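Local structure of hemolysin (Enterococcus faecalis, 2R2Z) at residues 15-23 with 81-89; 48-59 with 72-82. The protein is a membrane protein of the UPF0053 family whose transporter-associated domain, the part described here, binds zinc; the whole protein may bind flavin adenine dinucleotide. All blocks are in the same frame, centred on the assembly; numbering follows the deposited sequence. Where two conformers were deposited one is given.

Contact 1 (15-23 with 81-89); sequences DNEYLVQGR and RLLVLRVHF
Glu17 and Arg86 meet across antiparallel strands through a salt bridge. Arg86 NH1 reaches Glu17 OE2 at 2.7 Å, nearly along its C-O axis and within the guanidinium plane, while the carboxylate plane is turned 56° from that of the guanidinium. With CG opposite the backbone N (chi1 -164°), the extended Glu17 chain runs out to meet an Arg86 chain that folds at chi3 (-60°). On the same face Leu19 CD2 packs on Arg86 CB at 4.0 Å. Val20, Leu85, Val87 and the Tyr18 ring make the other face largely apolar: Val20 CG2 touches Val87 CG2 at 3.7 Å, and Tyr18 CD2 comes to the rim of the Phe89 ring, in its plane, 3.7 Å from CE2. Between the two faces the backbones of 17-21 and 81-89 pair. Tyr18 and Val87 exchange two bonds, as do Val20 and Leu85; Phe89 N to Asn16 O (2.9 Å) and Gly22 N to Leu83 O complete the two ends, the latter beside a classic beta bulge in which Leu83 and Val84 both face Glu76. Further out, Phe33 packs against both aromatic rings, and Glu75 of strand 70-78 forms a second salt bridge with Arg86 NE. Arg86 thus lies between two carboxylates, which probably steadies the guanidinium and orients Glu17, a zinc-binding residue whose side chain is about 2 Å from a bound zinc ion (nearest atoms).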
loop_
_atom_site.group_PDB
_atom_site.type_symbol
_atom_site.label_atom_id
_atom_site.label_comp_id
_atom_site.label_asym_id
_atom_site.label_seq_id
_atom_site.Cartn_x
_atom_site.Cartn_y
_atom_site.Cartn_z
ATOM N N ASP A 15 -12.362 7.455 8.805
ATOM C CA ASP A 15 -12.068 6.486 9.850
ATOM C C ASP A 15 -11.491 5.223 9.205
ATOM O O ASP A 15 -12.054 4.672 8.249
ATOM C CB ASP A 15 -13.328 6.074 10.611
ATOM C CG ASP A 15 -13.857 7.154 11.528
ATOM O OD1 ASP A 15 -13.394 8.277 11.427
ATOM O OD2 ASP A 15 -14.729 6.840 12.371
ATOM N N ASN A 16 -10.350 4.772 9.714
ATOM C CA ASN A 16 -9.751 3.515 9.292
ATOM C C ASN A 16 -9.318 3.446 7.833
ATOM O O ASN A 16 -9.076 2.352 7.328
ATOM C CB ASN A 16 -10.680 2.332 9.607
ATOM C CG ASN A 16 -11.183 2.374 11.012
ATOM O OD1 ASN A 16 -12.401 2.338 11.251
ATOM N ND2 ASN A 16 -10.274 2.551 11.944
ATOM N N GLU A 17 -9.147 4.597 7.190
ATOM C CA GLU A 17 -8.822 4.599 5.764
ATOM C C GLU A 17 -7.876 5.730 5.422
ATOM O O GLU A 17 -8.104 6.887 5.803
ATOM C CB GLU A 17 -10.100 4.711 4.955
ATOM C CG GLU A 17 -9.961 4.340 3.493
ATOM C CD GLU A 17 -11.308 4.222 2.814
ATOM O OE1 GLU A 17 -12.358 4.169 3.495
ATOM O OE2 GLU A 17 -11.336 4.182 1.585
ATOM N N TYR A 18 -6.831 5.379 4.669
ATOM C CA TYR A 18 -5.713 6.286 4.395
ATOM C C TYR A 18 -5.259 6.103 2.958
ATOM O O TYR A 18 -5.474 5.034 2.357
ATOM C CB TYR A 18 -4.521 5.979 5.335
ATOM C CG TYR A 18 -4.854 6.095 6.805
ATOM C CD1 TYR A 18 -4.494 7.230 7.531
ATOM C CD2 TYR A 18 -5.584 5.102 7.450
ATOM C CE1 TYR A 18 -4.825 7.342 8.887
ATOM C CE2 TYR A 18 -5.941 5.218 8.779
ATOM C CZ TYR A 18 -5.567 6.344 9.484
ATOM O OH TYR A 18 -5.923 6.415 10.815
ATOM N N LEU A 19 -4.628 7.138 2.410
ATOM C CA LEU A 19 -3.891 7.050 1.152
ATOM C C LEU A 19 -2.413 7.138 1.483
ATOM O O LEU A 19 -1.989 8.004 2.243
ATOM C CB LEU A 19 -4.292 8.185 0.196
ATOM C CG LEU A 19 -5.767 8.183 -0.211
ATOM C CD1 LEU A 19 -6.102 9.436 -1.026
ATOM C CD2 LEU A 19 -6.139 6.933 -1.008
ATOM N N VAL A 20 -1.642 6.224 0.919
ATOM C CA VAL A 20 -0.216 6.101 1.222
ATOM C C VAL A 20 0.571 6.204 -0.075
ATOM O O VAL A 20 0.263 5.507 -1.048
ATOM C CB VAL A 20 0.059 4.755 1.925
ATOM C CG1 VAL A 20 1.578 4.445 2.001
ATOM C CG2 VAL A 20 -0.581 4.775 3.308
ATOM N N GLN A 21 1.565 7.086 -0.111
ATOM C CA GLN A 21 2.425 7.188 -1.274
ATOM C C GLN A 21 3.253 5.914 -1.428
ATOM O O GLN A 21 3.775 5.366 -0.452
ATOM C CB GLN A 21 3.324 8.429 -1.150
ATOM C CG GLN A 21 2.515 9.738 -0.996
ATOM C CD GLN A 21 1.702 10.060 -2.234
ATOM O OE1 GLN A 21 2.232 10.045 -3.339
ATOM N NE2 GLN A 21 0.413 10.351 -2.060
ATOM N N GLY A 22 3.384 5.452 -2.668
ATOM C CA GLY A 22 4.176 4.260 -2.981
ATOM C C GLY A 22 5.603 4.322 -2.452
ATOM O O GLY A 22 6.192 3.290 -2.099
ATOM N N ARG A 23 6.175 5.528 -2.413
ATOM C CA ARG A 23 7.548 5.679 -1.943
ATOM C C ARG A 23 7.737 5.505 -0.438
ATOM O O ARG A 23 8.874 5.424 0.025
ATOM C CB ARG A 23 8.112 7.044 -2.344
ATOM C CG ARG A 23 7.360 8.220 -1.729
ATOM C CD ARG A 23 8.115 9.549 -1.888
ATOM N NE ARG A 23 8.513 9.828 -3.267
ATOM C CZ ARG A 23 7.742 10.387 -4.188
ATOM N NH1 ARG A 23 6.489 10.723 -3.904
ATOM N NH2 ARG A 23 8.231 10.599 -5.406
ATOM N N ARG A 81 4.262 2.331 -12.603
ATOM C CA ARG A 81 4.576 2.724 -11.243
ATOM C C ARG A 81 3.323 2.816 -10.378
ATOM O O ARG A 81 2.340 3.470 -10.754
ATOM C CB ARG A 81 5.268 4.076 -11.246
ATOM C CG ARG A 81 5.502 4.633 -9.866
ATOM C CD ARG A 81 6.148 5.992 -9.956
ATOM N NE ARG A 81 6.469 6.544 -8.645
ATOM C CZ ARG A 81 7.132 7.683 -8.483
ATOM N NH1 ARG A 81 7.549 8.365 -9.542
ATOM N NH2 ARG A 81 7.387 8.130 -7.269
ATOM N N LEU A 82 3.361 2.163 -9.221
ATOM C CA LEU A 82 2.295 2.299 -8.245
ATOM C C LEU A 82 2.527 3.562 -7.435
ATOM O O LEU A 82 3.421 3.618 -6.586
ATOM C CB LEU A 82 2.220 1.054 -7.365
ATOM C CG LEU A 82 1.311 1.121 -6.133
ATOM C CD1 LEU A 82 -0.110 1.557 -6.502
ATOM C CD2 LEU A 82 1.279 -0.241 -5.449
ATOM N N LEU A 83 1.757 4.583 -7.729
ATOM C CA LEU A 83 1.915 5.914 -7.143
ATOM C C LEU A 83 1.310 6.012 -5.734
ATOM O O LEU A 83 1.906 6.598 -4.875
ATOM C CB LEU A 83 1.270 6.991 -8.023
ATOM C CG LEU A 83 1.965 7.642 -9.213
ATOM C CD1 LEU A 83 1.134 8.830 -9.683
ATOM C CD2 LEU A 83 3.374 8.101 -8.880
ATOM N N VAL A 84 0.067 5.538 -5.620
ATOM C CA VAL A 84 -0.683 5.721 -4.374
ATOM C C VAL A 84 -1.420 4.439 -4.045
ATOM O O VAL A 84 -2.072 3.843 -4.920
ATOM C CB VAL A 84 -1.699 6.910 -4.490
ATOM C CG1 VAL A 84 -2.411 7.130 -3.170
ATOM C CG2 VAL A 84 -0.981 8.207 -4.898
ATOM N N LEU A 85 -1.326 4.044 -2.777
ATOM C CA LEU A 85 -2.088 2.913 -2.240
ATOM C C LEU A 85 -3.232 3.441 -1.406
ATOM O O LEU A 85 -3.081 4.450 -0.733
ATOM C CB LEU A 85 -1.194 2.061 -1.308
ATOM C CG LEU A 85 -0.077 1.221 -1.917
ATOM C CD1 LEU A 85 1.117 2.101 -2.313
ATOM C CD2 LEU A 85 0.386 0.172 -0.924
ATOM N N ARG A 86 -4.355 2.743 -1.409
ATOM C CA ARG A 86 -5.373 2.962 -0.403
ATOM C C ARG A 86 -5.232 1.871 0.645
ATOM O O ARG A 86 -4.987 0.716 0.309
ATOM C CB ARG A 86 -6.757 2.932 -1.038
ATOM C CG ARG A 86 -7.910 3.210 -0.061
ATOM C CD ARG A 86 -9.268 2.971 -0.728
ATOM N NE ARG A 86 -9.516 3.819 -1.906
ATOM C CZ ARG A 86 -10.357 4.847 -1.949
ATOM N NH1 ARG A 86 -11.020 5.245 -0.876
ATOM N NH2 ARG A 86 -10.522 5.486 -3.085
ATOM N N VAL A 87 -5.344 2.251 1.910
ATOM C CA VAL A 87 -5.239 1.303 2.999
ATOM C C VAL A 87 -6.471 1.378 3.880
ATOM O O VAL A 87 -6.842 2.469 4.326
ATOM C CB VAL A 87 -4.007 1.628 3.848
ATOM C CG1 VAL A 87 -3.794 0.566 4.902
ATOM C CG2 VAL A 87 -2.764 1.845 2.963
ATOM N N HIS A 88 -7.134 0.233 4.075
ATOM C CA HIS A 88 -8.185 0.150 5.063
ATOM C C HIS A 88 -7.780 -0.768 6.199
ATOM O O HIS A 88 -7.182 -1.827 5.997
ATOM C CB HIS A 88 -9.488 -0.320 4.442
ATOM C CG HIS A 88 -10.686 0.100 5.223
ATOM N ND1 HIS A 88 -11.102 -0.546 6.367
ATOM C CD2 HIS A 88 -11.537 1.131 5.043
ATOM C CE1 HIS A 88 -12.169 0.060 6.849
ATOM N NE2 HIS A 88 -12.454 1.082 6.065
ATOM N N PHE A 89 -8.093 -0.340 7.415
ATOM C CA PHE A 89 -7.852 -1.125 8.621
ATOM C C PHE A 89 -9.151 -1.690 9.162
ATOM O O PHE A 89 -10.144 -0.985 9.258
ATOM C CB PHE A 89 -7.188 -0.264 9.702
ATOM C CG PHE A 89 -5.817 0.191 9.336
ATOM C CD1 PHE A 89 -4.723 -0.595 9.642
ATOM C CD2 PHE A 89 -5.600 1.390 8.679
ATOM C CE1 PHE A 89 -3.447 -0.204 9.297
ATOM C CE2 PHE A 89 -4.319 1.792 8.329
ATOM C CZ PHE A 89 -3.240 0.987 8.639
HETATM O O HOH W 1 5.542 7.332 -4.669
#

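Contact 2 (48-59 with 72-82). With ZN (zinc ion), chain B.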
loop_
_atom_site.group_PDB
_atom_site.type_symbol
_atom_site.label_atom_id
_atom_site.label_comp_id
_atom_site.label_asym_id
_atom_site.label_seq_id
_atom_site.Cartn_x
_atom_site.Cartn_y
_atom_site.Cartn_z
ATOM N N TYR A 48 6.057 -3.457 -2.151
ATOM C CA TYR A 48 5.337 -4.435 -1.346
ATOM C C TYR A 48 4.059 -4.886 -2.057
ATOM O O TYR A 48 3.822 -6.086 -2.245
ATOM C CB TYR A 48 5.015 -3.827 0.024
ATOM C CG TYR A 48 4.315 -4.795 0.953
ATOM C CD1 TYR A 48 5.046 -5.584 1.846
ATOM C CD2 TYR A 48 2.931 -4.939 0.916
ATOM C CE1 TYR A 48 4.392 -6.490 2.677
ATOM C CE2 TYR A 48 2.278 -5.853 1.729
ATOM C CZ TYR A 48 3.006 -6.617 2.611
ATOM O OH TYR A 48 2.313 -7.487 3.412
ATOM N N LEU A 49 3.224 -3.935 -2.439
ATOM C CA LEU A 49 1.930 -4.302 -2.995
ATOM C C LEU A 49 2.064 -4.949 -4.367
ATOM O O LEU A 49 1.382 -5.928 -4.650
ATOM C CB LEU A 49 0.961 -3.119 -3.003
ATOM C CG LEU A 49 -0.447 -3.438 -3.532
ATOM C CD1 LEU A 49 -1.117 -4.599 -2.766
ATOM C CD2 LEU A 49 -1.352 -2.218 -3.473
ATOM N N ILE A 50 2.933 -4.405 -5.212
ATOM C CA ILE A 50 3.163 -4.997 -6.525
ATOM C C ILE A 50 3.606 -6.458 -6.386
ATOM O O ILE A 50 3.059 -7.345 -7.044
ATOM C CB ILE A 50 4.179 -4.163 -7.354
ATOM C CG1 ILE A 50 3.558 -2.828 -7.812
ATOM C CG2 ILE A 50 4.746 -4.985 -8.539
ATOM C CD1 ILE A 50 2.265 -2.934 -8.638
ATOM N N THR A 51 4.564 -6.704 -5.494
ATOM C CA THR A 51 5.078 -8.053 -5.268
ATOM C C THR A 51 3.959 -8.957 -4.758
ATOM O O THR A 51 3.796 -10.070 -5.242
ATOM C CB THR A 51 6.228 -8.049 -4.265
ATOM O OG1 THR A 51 7.283 -7.218 -4.769
ATOM C CG2 THR A 51 6.769 -9.477 -4.054
ATOM N N ALA A 52 3.180 -8.481 -3.789
ATOM C CA ALA A 52 2.120 -9.293 -3.201
ATOM C C ALA A 52 1.029 -9.623 -4.216
ATOM O O ALA A 52 0.508 -10.744 -4.224
ATOM C CB ALA A 52 1.535 -8.601 -2.002
ATOM N N LEU A 53 0.672 -8.664 -5.066
ATOM C CA LEU A 53 -0.343 -8.890 -6.106
ATOM C C LEU A 53 0.142 -9.888 -7.147
ATOM O O LEU A 53 -0.644 -10.684 -7.671
ATOM C CB LEU A 53 -0.716 -7.583 -6.806
ATOM C CG LEU A 53 -1.506 -6.570 -5.981
ATOM C CD1 LEU A 53 -1.563 -5.266 -6.763
ATOM C CD2 LEU A 53 -2.902 -7.080 -5.628
ATOM N N GLY A 54 1.430 -9.817 -7.461
ATOM C CA GLY A 54 2.056 -10.705 -8.435
ATOM C C GLY A 54 1.935 -10.250 -9.879
ATOM O O GLY A 54 2.510 -10.873 -10.772
ATOM N N THR A 55 1.187 -9.169 -10.104
ATOM C CA THR A 55 0.950 -8.632 -11.447
ATOM C C THR A 55 0.799 -7.124 -11.312
ATOM O O THR A 55 0.226 -6.646 -10.340
ATOM C CB THR A 55 -0.341 -9.206 -12.074
ATOM O OG1 THR A 55 -0.204 -10.618 -12.257
ATOM C CG2 THR A 55 -0.619 -8.586 -13.446
ATOM N N ILE A 56 1.314 -6.380 -12.290
ATOM C CA ILE A 56 1.189 -4.916 -12.296
ATOM C C ILE A 56 -0.192 -4.549 -12.848
ATOM O O ILE A 56 -0.543 -4.950 -13.952
ATOM C CB ILE A 56 2.323 -4.250 -13.122
ATOM C CG1 ILE A 56 3.700 -4.628 -12.555
ATOM C CG2 ILE A 56 2.166 -2.740 -13.129
ATOM C CD1 ILE A 56 4.881 -4.103 -13.356
ATOM N N PRO A 57 -0.999 -3.819 -12.061
ATOM C CA PRO A 57 -2.317 -3.400 -12.528
ATOM C C PRO A 57 -2.229 -2.416 -13.709
ATOM O O PRO A 57 -1.297 -1.604 -13.746
ATOM C CB PRO A 57 -2.898 -2.674 -11.297
ATOM C CG PRO A 57 -2.089 -3.169 -10.121
ATOM C CD PRO A 57 -0.731 -3.404 -10.668
ATOM N N ASP A 58 -3.207 -2.489 -14.620
ATOM C CA ASP A 58 -3.467 -1.481 -15.685
ATOM C C ASP A 58 -3.819 -0.151 -15.008
ATOM O O ASP A 58 -4.358 -0.145 -13.882
ATOM C CB ASP A 58 -4.654 -2.007 -16.552
ATOM C CG ASP A 58 -4.951 -1.199 -17.846
ATOM O OD1 ASP A 58 -4.203 -0.274 -18.233
ATOM O OD2 ASP A 58 -5.982 -1.541 -18.503
ATOM N N GLU A 59 -3.498 0.975 -15.642
ATOM C CA GLU A 59 -3.994 2.250 -15.136
ATOM C C GLU A 59 -5.511 2.157 -15.053
ATOM O O GLU A 59 -6.167 1.684 -15.999
ATOM C CB GLU A 59 -3.587 3.398 -16.040
ATOM C CG GLU A 59 -2.118 3.727 -15.967
ATOM C CD GLU A 59 -1.713 4.809 -16.973
ATOM O OE1 GLU A 59 -2.409 4.918 -17.991
ATOM O OE2 GLU A 59 -0.724 5.508 -16.716
ATOM N N LEU A 72 -4.905 -3.519 1.292
ATOM C CA LEU A 72 -4.116 -2.579 0.486
ATOM C C LEU A 72 -4.652 -2.609 -0.938
ATOM O O LEU A 72 -4.747 -3.684 -1.525
ATOM C CB LEU A 72 -2.657 -3.014 0.475
ATOM C CG LEU A 72 -1.941 -3.038 1.820
ATOM C CD1 LEU A 72 -0.558 -3.661 1.625
ATOM C CD2 LEU A 72 -1.826 -1.651 2.410
ATOM N N THR A 73 -4.977 -1.449 -1.480
ATOM C CA THR A 73 -5.526 -1.369 -2.829
ATOM C C THR A 73 -4.625 -0.499 -3.674
ATOM O O THR A 73 -4.119 0.521 -3.214
ATOM C CB THR A 73 -6.953 -0.776 -2.804
ATOM O OG1 THR A 73 -7.784 -1.605 -1.986
ATOM C CG2 THR A 73 -7.543 -0.679 -4.204
ATOM N N ALA A 74 -4.419 -0.883 -4.929
ATOM C CA ALA A 74 -3.642 -0.069 -5.846
ATOM C C ALA A 74 -4.550 1.048 -6.332
ATOM O O ALA A 74 -5.357 0.841 -7.256
ATOM C CB ALA A 74 -3.164 -0.934 -7.022
ATOM N N GLU A 75 -4.415 2.233 -5.745
ATOM C CA GLU A 75 -5.350 3.316 -6.005
ATOM C C GLU A 75 -5.023 4.113 -7.254
ATOM O O GLU A 75 -5.926 4.529 -7.972
ATOM C CB GLU A 75 -5.429 4.235 -4.792
ATOM C CG GLU A 75 -6.620 5.154 -4.843
ATOM C CD GLU A 75 -7.959 4.400 -4.893
ATOM O OE1 GLU A 75 -8.099 3.258 -4.376
ATOM O OE2 GLU A 75 -8.889 4.949 -5.465
ATOM N N GLU A 76 -3.733 4.355 -7.487
ATOM C CA GLU A 76 -3.300 5.157 -8.629
ATOM C C GLU A 76 -2.016 4.621 -9.195
ATOM O O GLU A 76 -0.993 4.573 -8.496
ATOM C CB GLU A 76 -3.111 6.628 -8.239
ATOM C CG GLU A 76 -2.839 7.502 -9.444
ATOM C CD GLU A 76 -2.697 8.978 -9.129
ATOM O OE1 GLU A 76 -2.705 9.361 -7.939
ATOM O OE2 GLU A 76 -2.568 9.766 -10.097
HETATM N N MSE A 77 -2.076 4.276 -10.481
HETATM C CA MSE A 77 -0.903 3.886 -11.276
HETATM C C MSE A 77 -0.487 5.039 -12.164
HETATM O O MSE A 77 -1.340 5.774 -12.676
HETATM C CB MSE A 77 -1.227 2.710 -12.200
HETATM C CG MSE A 77 -1.761 1.481 -11.501
HETATM SE SE MSE A 77 -0.501 0.695 -10.260
HETATM C CE MSE A 77 0.926 0.268 -11.540
ATOM N N GLU A 78 0.817 5.196 -12.335
ATOM C CA GLU A 78 1.354 6.094 -13.358
ATOM C C GLU A 78 2.218 5.219 -14.245
ATOM O O GLU A 78 3.354 4.897 -13.896
ATOM C CB GLU A 78 2.144 7.258 -12.735
ATOM C CG GLU A 78 2.734 8.250 -13.760
ATOM C CD GLU A 78 3.259 9.528 -13.128
ATOM O OE1 GLU A 78 2.457 10.239 -12.485
ATOM O OE2 GLU A 78 4.469 9.821 -13.280
ATOM N N GLY A 79 1.658 4.813 -15.377
ATOM C CA GLY A 79 2.275 3.737 -16.159
ATOM C C GLY A 79 2.353 2.517 -15.258
ATOM O O GLY A 79 1.376 2.178 -14.567
ATOM N N THR A 80 3.523 1.900 -15.193
ATOM C CA THR A 80 3.676 0.726 -14.354
ATOM C C THR A 80 4.120 1.046 -12.930
ATOM O O THR A 80 4.319 0.122 -12.136
ATOM C CB THR A 80 4.631 -0.286 -14.974
ATOM O OG1 THR A 80 5.908 0.318 -15.165
ATOM C CG2 THR A 80 4.103 -0.788 -16.307
ATOM N N ARG A 81 4.262 2.331 -12.603
ATOM C CA ARG A 81 4.576 2.724 -11.243
ATOM C C ARG A 81 3.323 2.816 -10.378
ATOM O O ARG A 81 2.340 3.470 -10.754
ATOM C CB ARG A 81 5.268 4.076 -11.246
ATOM C CG ARG A 81 5.502 4.633 -9.866
ATOM C CD ARG A 81 6.148 5.992 -9.956
ATOM N NE ARG A 81 6.469 6.544 -8.645
ATOM C CZ ARG A 81 7.132 7.683 -8.483
ATOM N NH1 ARG A 81 7.549 8.365 -9.542
ATOM N NH2 ARG A 81 7.387 8.130 -7.269
ATOM N N LEU A 82 3.361 2.163 -9.221
ATOM C CA LEU A 82 2.295 2.299 -8.245
ATOM C C LEU A 82 2.527 3.562 -7.435
ATOM O O LEU A 82 3.421 3.618 -6.586
ATOM C CB LEU A 82 2.220 1.054 -7.365
ATOM C CG LEU A 82 1.311 1.121 -6.133
ATOM C CD1 LEU A 82 -0.110 1.557 -6.502
ATOM C CD2 LEU A 82 1.279 -0.241 -5.449
HETATM ZN ZN ZN B . -1.613 6.060 -19.390
HETATM O O HOH W 2 0.038 0.020 -15.438
#
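The ring of Tyr48 meets Leu72 obliquely, with CE2 3.6 Å from Leu72 CD1 and the two side chains crossing at about a right angle; Leu37, Met39 and Val67 also touch this tyrosine. At the other end of the contact the flat group is the Glu59 carboxylate, whose two oxygens divide their work. OE1 binds a zinc ion at 2.0 Å, while OE2 accepts the amide of Gly79 at 2.8 Å, on its anti side and 26° out of the carboxylate plane. Between these ends, helix 48-53 lies across the sheet. Leu49 packs at the helix end, one methyl (CD1) against Leu72 CB and the other (CD2) over the backbone at Ala74 N, with Leu82 CD2 3.8 Å from Leu49 CB. At the loop end Met77, present as selenomethionine and bent at chi2 (-63°) and chi3, turns its CE to Ile56 CG2 at 3.6 Å and lays its selenium beside the Pro57 ring. A water donates to both Pro57 O and Gly79 O, joining the loop to the type II' turn 78-81. Asp58 OD1 binds another zinc ion, with zinc-binding Glu61 close by. In this acidic, metal-binding loop the Gly79 bond probably restrains the Glu59 carboxylate while OE1 holds the metal.

Contacts 1 and 2 illustrate how one central strand can serve two different kinds of packing. Their centres lie 11 Å apart, and both use strand 81-89, sharing Arg81 and Leu82. In contact 1 this strand pairs with 17-21; on its other edge it pairs with 70-78, the strand over which helix 45-53 lies in contact 2. Residues 48-59 and most of 72-82 (72-80) fall in the sequence between 15-23 and 81-89, and 72-82 runs straight into the strand. Contact 1 therefore joins the N-terminal strands to the C-terminal strand, which also forms a hairpin with 70-78. The result is one antiparallel sheet within a single transporter-associated domain, with zinc-binding carboxylates contributed by both contacts.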